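Local coordinates for inosine-uridine preferring nucleoside hydrolase family protein (Bacillus anthracis, PDB 2C40), which belongs to the inosine-uridine preferring nucleoside hydrolase family and holds alpha-D-ribofuranose beside a bound calcium ion in its pocket, at residues P36-L41 and K75-H80; G69-P74 and N173-P178; L41-S46 and H80-D85. All coordinates share one frame; numbering follows the deposited sequence. Where two conformers were deposited one is given.

In the fold
After strand 27-34 the chain enters the loop 36-41 and then helix 41-55. Interaction 1 brings 75-80 back onto that loop, closing a long excursion that includes strand 62-64. Interaction 3 carries the same pairing onward, setting helix 80-85 beside the start of helix 41-55; it shares Leu41 and His80 with interaction 1, and their spans cross along the chain. Interaction 2 starts from 69-74, just before 75-80, and reaches across 98 intervening residues to helix 172-176, so it crosses both others. Ala37 of interaction 1 touches Phe73 and Trp176 of interaction 2, and both contacts adjoin the ribofuranose, whereas interaction 3 lies farther out, at the subunit boundary.

Interaction 1. Residues P36-L41 and K75-H80; sequences PADCYL and KDWRMH. With RIB (alpha-D-ribofuranose), chain D.
Arg78 reaches across from 75-80 to Tyr40 and Cys39 of the loop 36-41, and almost every atom of its side chain meets something there. CB comes first, 3.6 Å from Tyr40 CE1 at the rim of the phenol ring. CG and CD then run past the carbonyl oxygen of Ala37, with CD 3.6 Å from Ala37 O. The chain bends at chi3 (62°), which turns the guanidinium back toward the next residues of the loop. NE makes a weak hydrogen bond to Cys39 O, while NH2 gives the same oxygen a stronger one, 2.9 Å from Arg78 NH2 to Cys39 O; this acceptor lies in the guanidinium plane, but the donor stands above the plane of the carbonyl. With its edge held in this way, the guanidinium lies flat on the Tyr40 ring, planes 6° apart and Arg78 CZ 4.1 Å from the centroid of the Tyr40 ring, a stacked cation-pi pair. The loop follows strand 27-34 of the parallel part of the central sheet and helps to build the ribofuranose pocket of this alpha/beta fold. Its pocket residue is Asp38, whose backbone N is hydrogen-bonded to Asp9, a calcium ligand. Asp38 divides its carboxylate: OD1 approaches C1 of the ribofuranose at 3.0 Å, whereas OD2 turns to the other segment and sits 3.1 Å from Trp77 CB, buried and without a polar partner in the model. At the outer end, Tyr40 OH rests 3.4 Å from Lys75 CG, and Met79 SD approaches the same ring obliquely in a Met-aromatic contact, 4.0 Å from Tyr40 CE1.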
# COMPACT_ATOMS: atom_id res chain seq x y z
N PRO A 36 19.62 3.43 -0.78
CA PRO A 36 18.66 2.57 -1.46
C PRO A 36 18.70 1.07 -1.03
O PRO A 36 18.94 0.18 -1.85
CB PRO A 36 19.01 2.81 -2.95
CG PRO A 36 20.44 2.98 -2.95
CD PRO A 36 20.73 3.82 -1.69
N ALA A 37 18.45 0.81 0.25
CA ALA A 37 18.55 -0.54 0.79
C ALA A 37 17.13 -1.12 0.83
O ALA A 37 16.75 -1.84 -0.09
CB ALA A 37 19.23 -0.53 2.14
N ASP A 38 16.34 -0.78 1.84
CA ASP A 38 14.93 -1.22 1.87
C ASP A 38 14.01 -0.27 1.10
O ASP A 38 12.89 0.01 1.52
CB ASP A 38 14.49 -1.36 3.30
CG ASP A 38 13.25 -2.18 3.45
OD1 ASP A 38 12.67 -2.03 4.52
OD2 ASP A 38 12.86 -2.90 2.52
N CYS A 39 14.52 0.27 0.01
CA CYS A 39 13.79 1.22 -0.80
C CYS A 39 14.46 1.33 -2.16
O CYS A 39 15.61 0.96 -2.32
CB CYS A 39 13.72 2.61 -0.15
SG CYS A 39 15.22 3.66 -0.21
N TYR A 40 13.69 1.81 -3.13
CA TYR A 40 14.20 2.36 -4.35
C TYR A 40 14.52 3.84 -4.10
O TYR A 40 13.80 4.53 -3.42
CB TYR A 40 13.19 2.18 -5.47
CG TYR A 40 13.10 0.74 -5.96
CD1 TYR A 40 12.30 -0.21 -5.31
CD2 TYR A 40 13.87 0.31 -7.02
CE1 TYR A 40 12.25 -1.54 -5.74
CE2 TYR A 40 13.80 -1.00 -7.48
CZ TYR A 40 12.99 -1.91 -6.84
OH TYR A 40 12.97 -3.19 -7.33
N LEU A 41 15.63 4.31 -4.64
CA LEU A 41 16.16 5.63 -4.30
C LEU A 41 15.23 6.80 -4.65
O LEU A 41 15.08 7.74 -3.88
CB LEU A 41 17.51 5.84 -4.97
CG LEU A 41 18.31 7.10 -4.58
CD1 LEU A 41 18.70 7.13 -3.08
CD2 LEU A 41 19.53 7.13 -5.51
N LYS A 75 12.40 -7.40 -2.96
CA LYS A 75 11.80 -6.35 -3.77
C LYS A 75 10.52 -5.81 -3.15
O LYS A 75 10.28 -4.60 -3.18
CB LYS A 75 11.51 -6.82 -5.18
CG LYS A 75 11.06 -5.66 -6.11
CD LYS A 75 10.28 -6.12 -7.30
CE LYS A 75 11.03 -5.77 -8.57
NZ LYS A 75 10.19 -5.77 -9.78
N ASP A 76 9.68 -6.67 -2.60
CA ASP A 76 8.31 -6.23 -2.22
C ASP A 76 8.34 -5.26 -1.03
O ASP A 76 7.55 -4.34 -0.97
CB ASP A 76 7.31 -7.40 -2.04
N TRP A 77 9.32 -5.42 -0.14
CA TRP A 77 9.56 -4.44 0.94
C TRP A 77 10.02 -3.09 0.38
O TRP A 77 9.59 -2.02 0.80
CB TRP A 77 10.65 -4.98 1.86
CG TRP A 77 10.31 -6.22 2.60
CD1 TRP A 77 9.24 -7.08 2.37
CD2 TRP A 77 11.07 -6.80 3.69
NE1 TRP A 77 9.30 -8.13 3.27
CE2 TRP A 77 10.40 -7.97 4.09
CE3 TRP A 77 12.23 -6.42 4.36
CZ2 TRP A 77 10.88 -8.78 5.12
CZ3 TRP A 77 12.70 -7.21 5.39
CH2 TRP A 77 12.03 -8.37 5.76
N ARG A 78 10.89 -3.17 -0.61
CA ARG A 78 11.47 -1.98 -1.24
C ARG A 78 10.49 -1.02 -1.95
O ARG A 78 10.81 0.16 -2.15
CB ARG A 78 12.57 -2.42 -2.22
CG ARG A 78 13.67 -3.23 -1.54
CD ARG A 78 14.75 -3.51 -2.55
NE ARG A 78 15.32 -2.25 -2.99
CZ ARG A 78 16.09 -2.09 -4.07
NH1 ARG A 78 16.39 -3.11 -4.85
NH2 ARG A 78 16.55 -0.89 -4.39
N MET A 79 9.32 -1.51 -2.32
CA MET A 79 8.33 -0.72 -3.05
C MET A 79 7.63 0.34 -2.19
O MET A 79 7.03 1.26 -2.73
CB MET A 79 7.23 -1.66 -3.61
CG MET A 79 7.66 -2.58 -4.74
SD MET A 79 8.32 -1.78 -6.22
CE MET A 79 6.87 -1.29 -7.15
N HIS A 80 7.69 0.20 -0.87
CA HIS A 80 6.80 0.93 0.04
C HIS A 80 6.88 2.46 -0.07
O HIS A 80 5.85 3.17 0.09
CB HIS A 80 7.05 0.48 1.48
CG HIS A 80 6.53 -0.90 1.77
ND1 HIS A 80 6.74 -1.54 2.97
CD2 HIS A 80 5.85 -1.77 0.99
CE1 HIS A 80 6.16 -2.72 2.94
NE2 HIS A 80 5.60 -2.89 1.75
O5 RIB D . 15.70 -5.32 10.03
C5 RIB D . 14.75 -4.26 10.32
C4 RIB D . 14.89 -3.19 9.23
O4 RIB D . 14.45 -3.80 8.00
C3 RIB D . 14.13 -1.86 9.41
O3 RIB D . 15.11 -0.80 9.67
C2 RIB D . 13.21 -1.70 8.12
O2 RIB D . 13.12 -0.44 7.30
C1 RIB D . 13.64 -2.88 7.21

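Interaction 2. Residues G69-P74 and N173-P178; sequences GKNPFP and NSFWDP. With RIB (alpha-D-ribofuranose), chain D.
Trp176, near the end of helix 172-176, packs against the loop 69-74 and joins two walls of the ribofuranose pocket of the nucleoside hydrolase fold. The tight part lies around its backbone and indole. Trp176 O takes two backbone donors, Lys70 N at 2.9 Å and Asn71 N at 3.1 Å. Gly69 lies over one face of the indole, and Phe73 CD1 comes within 3.3 Å of Trp176 CD1, the two rings meeting obliquely. Asn71 makes a further straight bond, 2.9 Å from ND2 to Phe175 O with an angle of 170° at the hydrogen. Its CG is placed beside the backbone N (chi1 -61°), and the amide lies almost parallel to the Phe175 ring, planes 12° apart, with CB over the ring face. ND2 is also hydrogen-bonded to Gln276, so this amide has a partner beyond the helix.

Contact is looser on the outer side. Lys70 is exposed, and its NZ passes Pro178 CG at 4.1 Å without a polar contact to residues 173-178; a weak hydrogen bond ties it to Gln276 instead.

Toward the pocket, Asn173 ND2 donates to O3 of the ribofuranose at 3.2 Å and is also bonded to the carbonyls of Met151 and Thr125, which hold the amide in place. Asn173 OD1 meets the edge of the Phe73 ring, as does the sugar O4. Beyond the indole edge a water accepts from both Trp176 NE1 and Phe73 N, 3.0 Å from NE1.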
# COMPACT_ATOMS: atom_id res chain seq x y z
N GLY A 69 24.77 -2.38 -1.86
CA GLY A 69 24.72 -3.43 -0.84
C GLY A 69 25.30 -4.75 -1.29
O GLY A 69 25.38 -5.05 -2.49
N LYS A 70 25.73 -5.54 -0.31
CA LYS A 70 26.19 -6.91 -0.55
C LYS A 70 25.03 -7.86 -0.72
O LYS A 70 25.07 -8.78 -1.56
CB LYS A 70 27.03 -7.36 0.66
CG LYS A 70 27.77 -8.70 0.42
CD LYS A 70 28.98 -8.73 1.30
CE LYS A 70 29.51 -10.12 1.64
NZ LYS A 70 30.06 -10.09 3.11
N ASN A 71 24.00 -7.66 0.11
CA ASN A 71 22.86 -8.56 0.16
C ASN A 71 21.57 -7.73 0.09
O ASN A 71 21.11 -7.24 1.11
CB ASN A 71 22.93 -9.41 1.44
CG ASN A 71 24.16 -10.26 1.48
OD1 ASN A 71 24.37 -11.03 0.57
ND2 ASN A 71 25.00 -10.12 2.56
N PRO A 72 21.05 -7.51 -1.14
CA PRO A 72 19.87 -6.63 -1.32
C PRO A 72 18.59 -7.06 -0.56
O PRO A 72 18.40 -8.22 -0.30
CB PRO A 72 19.67 -6.65 -2.83
CG PRO A 72 21.03 -7.13 -3.42
CD PRO A 72 21.55 -8.06 -2.42
N PHE A 73 17.75 -6.11 -0.16
CA PHE A 73 16.46 -6.40 0.49
C PHE A 73 15.47 -7.02 -0.50
O PHE A 73 15.67 -6.90 -1.72
CB PHE A 73 15.84 -5.12 1.06
CG PHE A 73 16.37 -4.71 2.43
CD1 PHE A 73 17.56 -3.97 2.56
CD2 PHE A 73 15.63 -4.94 3.55
CE1 PHE A 73 18.03 -3.59 3.76
CE2 PHE A 73 16.08 -4.51 4.80
CZ PHE A 73 17.29 -3.87 4.91
N PRO A 74 14.44 -7.75 0.00
CA PRO A 74 13.41 -8.27 -0.88
C PRO A 74 12.72 -7.17 -1.68
O PRO A 74 12.50 -6.10 -1.12
CB PRO A 74 12.41 -8.95 0.11
CG PRO A 74 13.27 -9.26 1.33
CD PRO A 74 14.25 -8.18 1.40
N ASN A 173 19.49 -4.94 8.51
CA ASN A 173 20.40 -3.80 8.31
C ASN A 173 21.88 -4.22 8.37
O ASN A 173 22.71 -3.68 7.63
CB ASN A 173 20.09 -2.64 9.28
CG ASN A 173 18.78 -1.91 8.93
OD1 ASN A 173 18.28 -2.01 7.80
ND2 ASN A 173 18.25 -1.14 9.88
N SER A 174 22.22 -5.17 9.25
CA SER A 174 23.56 -5.75 9.30
C SER A 174 23.83 -6.63 8.09
O SER A 174 24.86 -6.49 7.44
CB SER A 174 23.78 -6.59 10.56
OG SER A 174 23.27 -5.95 11.70
N PHE A 175 22.92 -7.55 7.82
CA PHE A 175 23.06 -8.45 6.67
C PHE A 175 23.29 -7.73 5.32
O PHE A 175 24.07 -8.18 4.52
CB PHE A 175 21.84 -9.35 6.60
CG PHE A 175 21.90 -10.44 5.54
CD1 PHE A 175 22.85 -11.45 5.63
CD2 PHE A 175 20.98 -10.46 4.49
CE1 PHE A 175 22.92 -12.44 4.69
CE2 PHE A 175 21.03 -11.45 3.51
CZ PHE A 175 21.97 -12.46 3.60
N TRP A 176 22.65 -6.59 5.10
CA TRP A 176 22.76 -5.86 3.82
C TRP A 176 24.18 -5.55 3.48
O TRP A 176 24.55 -5.59 2.30
CB TRP A 176 21.97 -4.57 3.83
CG TRP A 176 21.68 -3.91 2.46
CD1 TRP A 176 20.67 -4.20 1.63
CD2 TRP A 176 22.35 -2.77 1.87
NE1 TRP A 176 20.69 -3.41 0.53
CE2 TRP A 176 21.69 -2.49 0.66
CE3 TRP A 176 23.43 -1.95 2.26
CZ2 TRP A 176 22.04 -1.43 -0.17
CZ3 TRP A 176 23.81 -0.91 1.40
CH2 TRP A 176 23.10 -0.67 0.19
N ASP A 177 24.99 -5.24 4.51
CA ASP A 177 26.42 -4.98 4.34
C ASP A 177 27.17 -5.24 5.67
O ASP A 177 27.37 -4.31 6.50
CB ASP A 177 26.61 -3.54 3.88
CG ASP A 177 28.03 -3.26 3.48
OD1 ASP A 177 28.83 -4.17 3.70
OD2 ASP A 177 28.33 -2.19 2.90
N PRO A 178 27.55 -6.49 5.90
CA PRO A 178 28.27 -6.91 7.11
C PRO A 178 29.64 -6.27 7.28
O PRO A 178 30.08 -6.05 8.43
CB PRO A 178 28.39 -8.42 6.95
CG PRO A 178 27.34 -8.78 5.94
CD PRO A 178 27.25 -7.64 5.02
O5 RIB D . 15.70 -5.32 10.03
C5 RIB D . 14.75 -4.26 10.32
C4 RIB D . 14.89 -3.19 9.23
O4 RIB D . 14.45 -3.80 8.00
C3 RIB D . 14.13 -1.86 9.41
O3 RIB D . 15.11 -0.80 9.67
C2 RIB D . 13.21 -1.70 8.12
O2 RIB D . 13.12 -0.44 7.30
C1 RIB D . 13.64 -2.88 7.21
O HOH W 1 18.39 -3.27 -1.33

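Interaction 3. Residues L41-S46 and H80-D85; sequences LEPAMS and HAFYVD
Pro43 presses its ring onto Phe82: CG stands over the centre of the phenyl face, 3.5 Å from the ring centroid and only 8° off the ring normal, a CH-pi contact. Phe82 begins by pointing away from helix 41-46, but with CG beside its own backbone N (chi1 -73°) the ring swings back over the proline. Pro43 CB meanwhile lies 3.8 Å from Ala81 CB, and Ala44 CB, though it points away from helix 80-85, still comes within 4.2 Å of Ala81 CB. With these small side chains between them, the short helical segments lie 7.9 Å apart at their axes, crossing at 36°. One turn further on, Asp85 CB packs against Pro43 O and the carboxylate reaches Ser46, with Asp85 OD1 3.1 Å from Ser46 CB.

The polar atoms of that last pair find their partners outside it. Ser46 OG donates to Glu42 O of its own helix, an oxygen that also accepts from Ser46 N, while Asp85 OD1, besides touching Ser46 CB, forms a salt bridge with Lys50, one turn later on helix 41-55. Farther out, Ala44 rests on Val34 and Cys39, Val84 leans on helix 12-21, and Phe82 also packs on Pro232 of the second subunit. The contact thus joins helix 80-85 to the connection between the adjacent parallel strands 27-34 and 62-64, the helix of a beta-alpha-beta crossover.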
# COMPACT_ATOMS: atom_id res chain seq x y z
N LEU A 41 15.63 4.31 -4.64
CA LEU A 41 16.16 5.63 -4.30
C LEU A 41 15.23 6.80 -4.65
O LEU A 41 15.08 7.74 -3.88
CB LEU A 41 17.51 5.84 -4.97
CG LEU A 41 18.31 7.10 -4.58
CD1 LEU A 41 18.70 7.13 -3.08
CD2 LEU A 41 19.53 7.13 -5.51
N GLU A 42 14.66 6.76 -5.84
CA GLU A 42 13.84 7.89 -6.30
C GLU A 42 12.61 8.21 -5.45
O GLU A 42 12.48 9.32 -4.98
CB GLU A 42 13.50 7.75 -7.77
CG GLU A 42 14.76 7.90 -8.65
CD GLU A 42 15.50 9.26 -8.42
OE1 GLU A 42 14.88 10.31 -8.74
OE2 GLU A 42 16.66 9.28 -7.90
N PRO A 43 11.69 7.23 -5.23
CA PRO A 43 10.56 7.54 -4.33
C PRO A 43 10.92 7.90 -2.90
O PRO A 43 10.19 8.65 -2.27
CB PRO A 43 9.71 6.24 -4.37
CG PRO A 43 10.69 5.20 -4.68
CD PRO A 43 11.57 5.86 -5.74
N ALA A 44 12.01 7.35 -2.37
CA ALA A 44 12.45 7.65 -1.02
C ALA A 44 13.02 9.09 -0.89
O ALA A 44 12.80 9.80 0.13
CB ALA A 44 13.52 6.62 -0.59
N MET A 45 13.80 9.48 -1.91
CA MET A 45 14.29 10.85 -2.01
C MET A 45 13.13 11.79 -2.07
O MET A 45 13.06 12.69 -1.26
CB MET A 45 15.14 11.03 -3.26
CG MET A 45 16.48 10.50 -3.12
SD MET A 45 17.45 11.44 -1.90
CE MET A 45 18.54 10.13 -1.68
N SER A 46 12.20 11.56 -3.03
CA SER A 46 11.05 12.48 -3.17
C SER A 46 10.27 12.54 -1.88
O SER A 46 9.95 13.61 -1.42
CB SER A 46 10.04 12.10 -4.24
OG SER A 46 10.65 11.69 -5.42
N HIS A 80 7.69 0.20 -0.87
CA HIS A 80 6.80 0.93 0.04
C HIS A 80 6.88 2.46 -0.07
O HIS A 80 5.85 3.17 0.09
CB HIS A 80 7.05 0.48 1.48
CG HIS A 80 6.53 -0.90 1.77
ND1 HIS A 80 6.74 -1.54 2.97
CD2 HIS A 80 5.85 -1.77 0.99
CE1 HIS A 80 6.16 -2.72 2.94
NE2 HIS A 80 5.60 -2.89 1.75
N ALA A 81 8.09 2.95 -0.39
CA ALA A 81 8.33 4.37 -0.65
C ALA A 81 7.52 4.93 -1.78
O ALA A 81 7.11 6.08 -1.70
CB ALA A 81 9.84 4.62 -0.91
N PHE A 82 7.28 4.13 -2.84
CA PHE A 82 6.43 4.54 -3.97
C PHE A 82 5.07 4.96 -3.48
O PHE A 82 4.54 5.97 -3.90
CB PHE A 82 6.29 3.45 -5.03
CG PHE A 82 7.55 3.24 -5.86
CD1 PHE A 82 8.40 2.16 -5.62
CD2 PHE A 82 7.89 4.16 -6.85
CE1 PHE A 82 9.55 1.98 -6.37
CE2 PHE A 82 9.05 3.99 -7.62
CZ PHE A 82 9.88 2.90 -7.38
N TYR A 83 4.56 4.23 -2.50
CA TYR A 83 3.25 4.47 -1.97
C TYR A 83 3.25 5.68 -1.10
O TYR A 83 2.38 6.52 -1.27
CB TYR A 83 2.71 3.22 -1.25
CG TYR A 83 2.99 1.92 -2.02
CD1 TYR A 83 3.36 0.75 -1.34
CD2 TYR A 83 2.97 1.89 -3.41
CE1 TYR A 83 3.64 -0.42 -2.05
CE2 TYR A 83 3.26 0.72 -4.13
CZ TYR A 83 3.59 -0.42 -3.44
OH TYR A 83 3.86 -1.57 -4.14
N VAL A 84 4.21 5.81 -0.20
CA VAL A 84 4.24 6.98 0.66
C VAL A 84 4.38 8.27 -0.17
O VAL A 84 3.66 9.24 0.07
CB VAL A 84 5.33 6.91 1.74
CG1 VAL A 84 5.38 8.20 2.54
CG2 VAL A 84 5.08 5.71 2.65
N ASP A 85 5.26 8.24 -1.17
CA ASP A 85 5.51 9.38 -2.12
C ASP A 85 4.28 9.79 -2.91
O ASP A 85 4.10 10.98 -3.29
CB ASP A 85 6.59 8.94 -3.11
CG ASP A 85 7.04 10.05 -4.00
OD1 ASP A 85 7.20 11.17 -3.47
OD2 ASP A 85 7.19 9.79 -5.22